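Protein-arginine-phosphatase (Geobacillus stearothermophilus, PDB 4PIC) removes phosphate from phosphoarginine residues in proteins by hydrolysis, acts hardly at all on phosphotyrosine peptides, and probably counteracts the arginine kinase McsB. Local coordinates at residues A[5-10]-A[18-23]; A[42-47]-A[63-68]; A[113-118]-A[127-132]. All blocks are in the same frame, centred on the assembly; numbering follows the deposited sequence.

Interaction 1 of 3, residues A[5-10]-A[18-23]; sequences ILFVCT and MAAALL. With PO4 (phosphate ion), chain C.
The ring of Phe7 is held between two aliphatic groups. On one face lies Ala19 CB, 3.6 Å from the centroid of the Phe7 ring and only 12° off its normal, a centred CH-pi contact. On the opposite face sits CG2 of Ile5, displaced toward the rim. From the helix, two more neighbours come in obliquely: Ala20 N lies 3.5 Å from Phe7 CD2, and Leu23 CD2 is 3.8 Å from Phe7 CE2. CG of Phe7 stands anti to its carbonyl carbon (chi1 -67°), which carries the ring out over the first turn of the segment 18-23. Leu23 in turn swings CG anti to the backbone N, and its CD2 bridges the ring and Ile5, 4.0 Å from Ile5 CG2, the two side chains crossing at about a right angle. Helix 15-25 runs back roughly antiparallel to strand 3-9, the segment axes 8.4 Å apart at 153°, as the crossover helix of the beta-alpha-beta unit that ends in strand 31-37; Val33 of that last strand also packs on Phe7, Ala20 and Leu23. Past the ring the strand ends at the nucleophile Cys9, and Thr10 N donates to O3 of the bound phosphate at 3.1 Å, with Gly11 N and Arg15 NH2 as further donors. The chemistry is therefore divided: van der Waals and CH-pi packing, with the ring also against the helix backbone, joins strand and helix, while polar N-H groups face the anion at the strand's end.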
loop_
_atom_site.group_PDB
_atom_site.type_symbol
_atom_site.label_atom_id
_atom_site.label_comp_id
_atom_site.label_asym_id
_atom_site.label_seq_id
_atom_site.Cartn_x
_atom_site.Cartn_y
_atom_site.Cartn_z
ATOM N N ILE A 5 5.103 16.339 12.509
ATOM C CA ILE A 5 4.593 15.001 12.765
ATOM C C ILE A 5 3.662 14.585 11.637
ATOM O O ILE A 5 2.674 15.263 11.357
ATOM C CB ILE A 5 3.791 14.968 14.073
ATOM C CG1 ILE A 5 4.624 15.529 15.236
ATOM C CG2 ILE A 5 3.303 13.557 14.367
ATOM C CD1 ILE A 5 5.947 14.823 15.462
ATOM N N LEU A 6 3.985 13.466 10.995
ATOM C CA LEU A 6 3.200 12.919 9.897
ATOM C C LEU A 6 2.595 11.583 10.315
ATOM O O LEU A 6 3.314 10.619 10.568
ATOM C CB LEU A 6 4.104 12.718 8.679
ATOM C CG LEU A 6 3.403 12.132 7.457
ATOM C CD1 LEU A 6 2.400 13.125 6.907
ATOM C CD2 LEU A 6 4.416 11.735 6.391
ATOM N N PHE A 7 1.271 11.533 10.415
ATOM C CA PHE A 7 0.598 10.277 10.754
ATOM C C PHE A 7 0.188 9.558 9.479
ATOM O O PHE A 7 -0.274 10.195 8.539
ATOM C CB PHE A 7 -0.654 10.515 11.594
ATOM C CG PHE A 7 -0.379 11.041 12.973
ATOM C CD1 PHE A 7 0.220 10.232 13.929
ATOM C CD2 PHE A 7 -0.757 12.324 13.328
ATOM C CE1 PHE A 7 0.455 10.709 15.216
ATOM C CE2 PHE A 7 -0.529 12.804 14.616
ATOM C CZ PHE A 7 0.072 11.992 15.554
ATOM N N VAL A 8 0.358 8.241 9.450
ATOM C CA VAL A 8 0.137 7.482 8.216
ATOM C C VAL A 8 -0.701 6.210 8.416
ATOM O O VAL A 8 -0.422 5.419 9.315
ATOM C CB VAL A 8 1.483 7.090 7.570
ATOM C CG1 VAL A 8 1.234 6.298 6.278
ATOM C CG2 VAL A 8 2.333 8.320 7.282
ATOM N N CYS A 9 -1.733 6.023 7.586
ATOM C CA CYS A 9 -2.425 4.739 7.456
ATOM C C CYS A 9 -2.536 4.431 5.971
ATOM O O CYS A 9 -1.702 4.891 5.215
ATOM C CB CYS A 9 -3.779 4.707 8.179
ATOM S SG CYS A 9 -5.017 5.909 7.650
ATOM N N THR A 10 -3.538 3.673 5.533
ATOM C CA THR A 10 -3.613 3.343 4.107
ATOM C C THR A 10 -4.444 4.352 3.336
ATOM O O THR A 10 -3.943 4.983 2.391
ATOM C CB THR A 10 -4.115 1.911 3.846
ATOM O OG1 THR A 10 -3.207 0.989 4.462
ATOM C CG2 THR A 10 -4.198 1.618 2.335
HETATM N N MSE A 18 -7.784 10.812 12.423
HETATM C CA MSE A 18 -8.131 10.952 13.829
HETATM C C MSE A 18 -6.902 11.328 14.656
HETATM O O MSE A 18 -6.962 12.213 15.512
HETATM C CB MSE A 18 -8.772 9.679 14.382
HETATM C CG MSE A 18 -10.212 9.479 13.908
HETATM SE SE MSE A 18 -11.207 8.099 14.870
HETATM C CE MSE A 18 -10.188 6.542 14.281
ATOM N N ALA A 19 -5.790 10.650 14.411
ATOM C CA ALA A 19 -4.542 10.960 15.083
ATOM C C ALA A 19 -4.162 12.409 14.857
ATOM O O ALA A 19 -3.828 13.123 15.812
ATOM C CB ALA A 19 -3.439 10.029 14.586
ATOM N N ALA A 20 -4.205 12.852 13.606
ATOM C CA ALA A 20 -3.831 14.218 13.271
ATOM C C ALA A 20 -4.759 15.212 13.949
ATOM O O ALA A 20 -4.296 16.215 14.491
ATOM C CB ALA A 20 -3.825 14.425 11.752
ATOM N N ALA A 21 -6.055 14.930 13.946
ATOM C CA ALA A 21 -7.007 15.849 14.559
ATOM C C ALA A 21 -6.799 15.965 16.062
ATOM O O ALA A 21 -6.886 17.061 16.623
ATOM C CB ALA A 21 -8.435 15.443 14.253
ATOM N N LEU A 22 -6.543 14.835 16.718
ATOM C CA LEU A 22 -6.329 14.844 18.163
ATOM C C LEU A 22 -5.089 15.644 18.519
ATOM O O LEU A 22 -5.096 16.399 19.488
ATOM C CB LEU A 22 -6.221 13.415 18.700
ATOM C CG LEU A 22 -7.550 12.665 18.728
ATOM C CD1 LEU A 22 -7.278 11.182 18.873
ATOM C CD2 LEU A 22 -8.390 13.178 19.891
ATOM N N LEU A 23 -4.023 15.498 17.743
ATOM C CA LEU A 23 -2.797 16.214 18.077
ATOM C C LEU A 23 -2.953 17.694 17.762
ATOM O O LEU A 23 -2.567 18.549 18.570
ATOM C CB LEU A 23 -1.586 15.618 17.344
ATOM C CG LEU A 23 -0.236 16.303 17.587
ATOM C CD1 LEU A 23 0.083 16.355 19.081
ATOM C CD2 LEU A 23 0.869 15.598 16.800
HETATM P P PO4 C . -6.631 1.743 6.614
HETATM O O1 PO4 C . -6.813 2.933 5.706
HETATM O O2 PO4 C . -6.849 0.471 5.831
HETATM O O3 PO4 C . -5.264 1.757 7.212
HETATM O O4 PO4 C . -7.691 1.819 7.685
#

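Interaction 2 of 3, residues A[42-47]-A[63-68]; sequences EGSEAS and HRSSQL
His63 turns the edge of its imidazole to the other loop: CD2 lies 3.6 Å from Ala46 N, which is in the ring plane. CG anti to the backbone N (chi1 175°) sends the ring toward residues 42-47, and NE2 is hydrogen-bonded to Asn12 O of the substrate-binding loop (a role assigned by similarity). Its carbonyl shares a water with Ala46 N and Glu45 OE1. Arg64 bends at chi2 and chi3 and folds back alongside Glu45, pointing the same way. Glu45 CG meets the guanidinium at its edge, 3.2 Å from Arg64 NH2, whereas Gly43 O lies over a face. Glu45 OE1 is a long 3.7 Å from Arg64 NH2 and well out of the guanidinium plane, so only charge acts there; Lys51 provides a second salt bridge. The two loops precede and follow helix 48-56 in the chain of this low molecular weight phosphatase fold and run obliquely antiparallel (139°) beside the phosphate-binding loop. Ser65 grips the opposing backbone three times. Its N donates at 2.8 Å to Ser44 O, its O accepts from Gly43 N at 2.8 Å, and Ser65 OG accepts from Ser44 N at 2.9 Å while also hydrogen-bonded to Ala41 O. At Ser66, CA and CB pass beside Glu42 OE2. Gln67 N donates almost straight (170°) to Glu42 OE1 at 3.1 Å, from above the carboxylate plane, and a water joins Glu42 OE2 to Gln67 O.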
loop_
_atom_site.group_PDB
_atom_site.type_symbol
_atom_site.label_atom_id
_atom_site.label_comp_id
_atom_site.label_asym_id
_atom_site.label_seq_id
_atom_site.Cartn_x
_atom_site.Cartn_y
_atom_site.Cartn_z
ATOM N N GLU A 42 -7.039 11.546 -3.320
ATOM C CA GLU A 42 -6.819 12.926 -2.917
ATOM C C GLU A 42 -8.164 13.611 -2.679
ATOM O O GLU A 42 -9.087 13.471 -3.484
ATOM C CB GLU A 42 -6.052 13.672 -4.013
ATOM C CG GLU A 42 -5.006 14.645 -3.495
ATOM C CD GLU A 42 -3.773 13.950 -2.948
ATOM O OE1 GLU A 42 -3.613 12.730 -3.178
ATOM O OE2 GLU A 42 -2.955 14.624 -2.292
ATOM N N GLY A 43 -8.286 14.320 -1.564
ATOM C CA GLY A 43 -9.438 15.183 -1.344
ATOM C C GLY A 43 -10.656 14.563 -0.683
ATOM O O GLY A 43 -11.710 15.203 -0.593
ATOM N N SER A 44 -10.533 13.325 -0.210
ATOM C CA SER A 44 -11.649 12.669 0.469
ATOM C C SER A 44 -11.821 13.167 1.905
ATOM O O SER A 44 -10.847 13.479 2.576
ATOM C CB SER A 44 -11.465 11.156 0.484
ATOM O OG SER A 44 -11.624 10.606 -0.810
ATOM N N GLU A 45 -13.067 13.225 2.366
ATOM C CA GLU A 45 -13.349 13.569 3.753
ATOM C C GLU A 45 -12.926 12.423 4.665
ATOM O O GLU A 45 -12.814 11.278 4.216
ATOM C CB GLU A 45 -14.850 13.798 3.936
ATOM C CG GLU A 45 -15.430 14.951 3.140
ATOM C CD GLU A 45 -16.094 15.973 4.034
ATOM O OE1 GLU A 45 -15.444 16.423 4.999
ATOM O OE2 GLU A 45 -17.269 16.319 3.788
ATOM N N ALA A 46 -12.700 12.728 5.943
ATOM C CA ALA A 46 -12.607 11.672 6.941
ATOM C C ALA A 46 -13.927 10.912 6.907
ATOM O O ALA A 46 -14.979 11.487 6.581
ATOM C CB ALA A 46 -12.363 12.264 8.324
ATOM N N SER A 47 -13.893 9.621 7.219
ATOM C CA SER A 47 -15.116 8.826 7.183
ATOM C C SER A 47 -16.116 9.316 8.227
ATOM O O SER A 47 -15.756 9.992 9.196
ATOM C CB SER A 47 -14.833 7.343 7.384
ATOM O OG SER A 47 -14.416 7.082 8.704
ATOM N N HIS A 63 -10.711 17.857 7.084
ATOM C CA HIS A 63 -9.722 16.901 6.610
ATOM C C HIS A 63 -9.918 16.644 5.126
ATOM O O HIS A 63 -11.051 16.450 4.670
ATOM C CB HIS A 63 -9.817 15.568 7.350
ATOM C CG HIS A 63 -8.892 14.524 6.800
ATOM N ND1 HIS A 63 -7.528 14.576 6.980
ATOM C CD2 HIS A 63 -9.132 13.433 6.034
ATOM C CE1 HIS A 63 -6.967 13.547 6.367
ATOM N NE2 HIS A 63 -7.919 12.837 5.792
ATOM N N ARG A 64 -8.809 16.644 4.388
ATOM C CA ARG A 64 -8.784 16.186 2.998
ATOM C C ARG A 64 -7.733 15.101 2.893
ATOM O O ARG A 64 -6.577 15.338 3.242
ATOM C CB ARG A 64 -8.368 17.314 2.049
ATOM C CG ARG A 64 -8.886 18.695 2.396
ATOM C CD ARG A 64 -10.185 18.989 1.684
ATOM N NE ARG A 64 -11.179 17.948 1.922
ATOM C CZ ARG A 64 -12.489 18.123 1.812
ATOM N NH1 ARG A 64 -12.976 19.306 1.468
ATOM N NH2 ARG A 64 -13.312 17.113 2.054
ATOM N N SER A 65 -8.116 13.926 2.398
ATOM C CA SER A 65 -7.159 12.825 2.276
ATOM C C SER A 65 -6.029 13.160 1.304
ATOM O O SER A 65 -6.220 13.933 0.357
ATOM C CB SER A 65 -7.858 11.536 1.854
ATOM O OG SER A 65 -8.337 11.600 0.519
ATOM N N SER A 66 -4.848 12.607 1.572
ATOM C CA SER A 66 -3.672 12.824 0.738
ATOM C C SER A 66 -2.936 11.509 0.547
ATOM O O SER A 66 -2.776 10.740 1.492
ATOM C CB SER A 66 -2.701 13.809 1.398
ATOM O OG SER A 66 -3.350 14.986 1.833
ATOM N N GLN A 67 -2.491 11.255 -0.679
ATOM C CA GLN A 67 -1.560 10.164 -0.932
ATOM C C GLN A 67 -0.176 10.519 -0.398
ATOM O O GLN A 67 0.361 11.590 -0.697
ATOM C CB GLN A 67 -1.483 9.880 -2.436
ATOM C CG GLN A 67 -0.346 8.958 -2.859
ATOM C CD GLN A 67 -0.471 7.561 -2.282
ATOM O OE1 GLN A 67 -1.520 6.921 -2.396
ATOM N NE2 GLN A 67 0.610 7.079 -1.664
ATOM N N LEU A 68 0.401 9.615 0.387
ATOM C CA LEU A 68 1.752 9.757 0.899
ATOM C C LEU A 68 2.776 9.804 -0.226
ATOM O O LEU A 68 2.846 8.891 -1.054
ATOM C CB LEU A 68 2.080 8.601 1.843
ATOM C CG LEU A 68 3.496 8.573 2.403
ATOM C CD1 LEU A 68 3.755 9.816 3.245
ATOM C CD2 LEU A 68 3.715 7.314 3.235
HETATM O O HOH W 1 -0.517 13.714 -2.140
HETATM O O HOH W 2 -13.283 15.452 6.646
#

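Interaction 3 of 3, residues A[113-118]-A[127-132]; sequences GDIADP and RAARDE
Glu132 accepts the backbone N-H of Ala116: Ala116 N to Glu132 OE1 is 2.7 Å and the bond is nearly straight, at 175°. The segment 113-118 belongs to the loop that, in low molecular weight phosphatases, carries the general-acid aspartate, here Asp117 (proton donor by similarity), and the contact lays this loop along the early turns of helix 123-150. OE1 alone takes the N-H, through its syn lone pair, on the side of the other oxygen, while Glu132 OE2 lies against Ala116 CB at 3.7 Å. Ile115 CA is also close, 3.4 Å from Glu132 OE1. The chain of Glu132 is extended beyond CG (chi2 173°), which spans the distance from helix to loop, and it slides past Ile115 in the opposite direction.

One turn back along the helix, Ala129 CB makes the apolar part of the contact. It faces Ile115 CG2 at 4.1 Å and Ala116 CB at 4.3 Å, and here the two backbones draw near each other, with Ala116 CA and Ala129 CA 4.9 Å apart. Ile115 also packs on Leu133 and Leu136 of the same helix.

Farther out, Ile115 O accepts from NH1 of Arg15, an active-site residue by similarity, which ties the loop to the phosphate-binding site. Asp114, whose CB is directed away from the helix, has its OD1 bound by Ser84 N. The CB of Asp117 likewise points away from the helix, on the far side of the loop from Ala129. Ala116 O, which finds no polar partner in the model, abuts a methyl instead, 3.5 Å from Ala129 CB.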
loop_
_atom_site.group_PDB
_atom_site.type_symbol
_atom_site.label_atom_id
_atom_site.label_comp_id
_atom_site.label_asym_id
_atom_site.label_seq_id
_atom_site.Cartn_x
_atom_site.Cartn_y
_atom_site.Cartn_z
ATOM N N GLY A 113 2.605 -2.059 19.085
ATOM C CA GLY A 113 1.180 -2.303 19.043
ATOM C C GLY A 113 0.606 -1.558 17.862
ATOM O O GLY A 113 1.196 -0.573 17.399
ATOM N N ASP A 114 -0.525 -2.044 17.367
ATOM C CA ASP A 114 -1.237 -1.391 16.280
ATOM C C ASP A 114 -2.467 -0.705 16.826
ATOM O O ASP A 114 -3.105 -1.203 17.756
ATOM C CB ASP A 114 -1.677 -2.415 15.230
ATOM C CG ASP A 114 -0.513 -3.083 14.534
ATOM O OD1 ASP A 114 0.610 -2.569 14.649
ATOM O OD2 ASP A 114 -0.737 -4.114 13.866
ATOM N N ILE A 115 -2.815 0.430 16.230
ATOM C CA ILE A 115 -4.067 1.094 16.567
ATOM C C ILE A 115 -5.213 0.229 16.037
ATOM O O ILE A 115 -5.127 -0.304 14.924
ATOM C CB ILE A 115 -4.131 2.508 15.955
ATOM C CG1 ILE A 115 -2.994 3.375 16.501
ATOM C CG2 ILE A 115 -5.502 3.146 16.198
ATOM C CD1 ILE A 115 -3.016 3.535 18.009
ATOM N N ALA A 116 -6.261 0.055 16.839
ATOM C CA ALA A 116 -7.416 -0.753 16.432
ATOM C C ALA A 116 -7.921 -0.379 15.040
ATOM O O ALA A 116 -8.087 0.801 14.733
ATOM C CB ALA A 116 -8.541 -0.621 17.450
ATOM N N ASP A 117 -8.173 -1.390 14.208
ATOM C CA ASP A 117 -8.682 -1.188 12.854
ATOM C C ASP A 117 -10.196 -1.368 12.806
ATOM O O ASP A 117 -10.699 -2.480 12.994
ATOM C CB ASP A 117 -8.030 -2.195 11.900
ATOM C CG ASP A 117 -8.267 -1.856 10.443
ATOM O OD1 ASP A 117 -9.144 -1.024 10.147
ATOM O OD2 ASP A 117 -7.583 -2.436 9.577
ATOM N N PRO A 118 -10.940 -0.284 12.537
ATOM C CA PRO A 118 -12.393 -0.475 12.455
ATOM C C PRO A 118 -12.848 -1.302 11.245
ATOM O O PRO A 118 -13.963 -1.832 11.265
ATOM C CB PRO A 118 -12.930 0.956 12.347
ATOM C CG PRO A 118 -11.872 1.815 12.917
ATOM C CD PRO A 118 -10.569 1.139 12.528
ATOM N N ARG A 127 -14.556 4.372 18.016
ATOM C CA ARG A 127 -14.397 4.977 19.330
ATOM C C ARG A 127 -13.233 4.323 20.066
ATOM O O ARG A 127 -12.451 5.000 20.714
ATOM C CB ARG A 127 -15.695 4.872 20.142
ATOM C CG ARG A 127 -15.751 5.804 21.336
ATOM C CD ARG A 127 -17.125 5.787 22.000
ATOM N NE ARG A 127 -18.144 6.408 21.162
ATOM C CZ ARG A 127 -19.225 5.783 20.706
ATOM N NH1 ARG A 127 -19.432 4.507 21.009
ATOM N NH2 ARG A 127 -20.100 6.430 19.951
ATOM N N ALA A 128 -13.105 3.008 19.951
ATOM C CA ALA A 128 -12.005 2.287 20.581
ATOM C C ALA A 128 -10.663 2.789 20.046
ATOM O O ALA A 128 -9.713 3.025 20.823
ATOM C CB ALA A 128 -12.147 0.798 20.327
ATOM N N ALA A 129 -10.592 2.958 18.724
ATOM C CA ALA A 129 -9.384 3.475 18.081
ATOM C C ALA A 129 -9.093 4.899 18.551
ATOM O O ALA A 129 -7.953 5.237 18.878
ATOM C CB ALA A 129 -9.525 3.437 16.568
ATOM N N ARG A 130 -10.127 5.733 18.593
ATOM C CA ARG A 130 -9.969 7.098 19.072
ATOM C C ARG A 130 -9.410 7.123 20.492
ATOM O O ARG A 130 -8.542 7.929 20.810
ATOM C CB ARG A 130 -11.295 7.859 19.026
ATOM C CG ARG A 130 -11.141 9.331 19.399
ATOM C CD ARG A 130 -12.459 9.899 19.898
ATOM N NE ARG A 130 -12.830 9.271 21.163
ATOM C CZ ARG A 130 -14.072 9.178 21.628
ATOM N NH1 ARG A 130 -15.098 9.675 20.941
ATOM N NH2 ARG A 130 -14.290 8.577 22.788
ATOM N N ASP A 131 -9.914 6.246 21.355
ATOM C CA ASP A 131 -9.508 6.234 22.751
ATOM C C ASP A 131 -8.049 5.817 22.881
ATOM O O ASP A 131 -7.304 6.396 23.670
ATOM C CB ASP A 131 -10.412 5.303 23.561
ATOM C CG ASP A 131 -11.815 5.858 23.742
ATOM O OD1 ASP A 131 -11.990 7.092 23.632
ATOM O OD2 ASP A 131 -12.738 5.058 24.008
ATOM N N GLU A 132 -7.644 4.830 22.092
ATOM C CA GLU A 132 -6.243 4.411 22.057
ATOM C C GLU A 132 -5.381 5.580 21.617
ATOM O O GLU A 132 -4.349 5.873 22.224
ATOM C CB GLU A 132 -6.026 3.241 21.092
ATOM C CG GLU A 132 -6.590 1.890 21.548
ATOM C CD GLU A 132 -6.496 0.828 20.467
ATOM O OE1 GLU A 132 -6.126 1.172 19.324
ATOM O OE2 GLU A 132 -6.805 -0.353 20.752
#

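Overall arrangement
The three contacts all lie near the active site. Interaction 1 lies near the middle of the chain and holds the nucleophile Cys9; the centres of interactions 2 and 3 are each about 12 Å from its own. Leu68 joins interaction 2 to the strand, its CD1 3.7 Å from Leu6 CD2, on the side of the sheet away from helix 15-25. Toward interaction 3, Met18 CE reaches Ala129 CB at 3.9 Å and Leu22 CD1 lies 4.0 Å from Arg130 O, with helix 15-25 between the strand and helix 123-150. Interactions 2 and 3 do not touch, their nearest atoms about 7 Å apart; 113-118 meets Arg15, which binds the phosphate, and 63-68 meets Asn12, a substrate-binding residue by similarity.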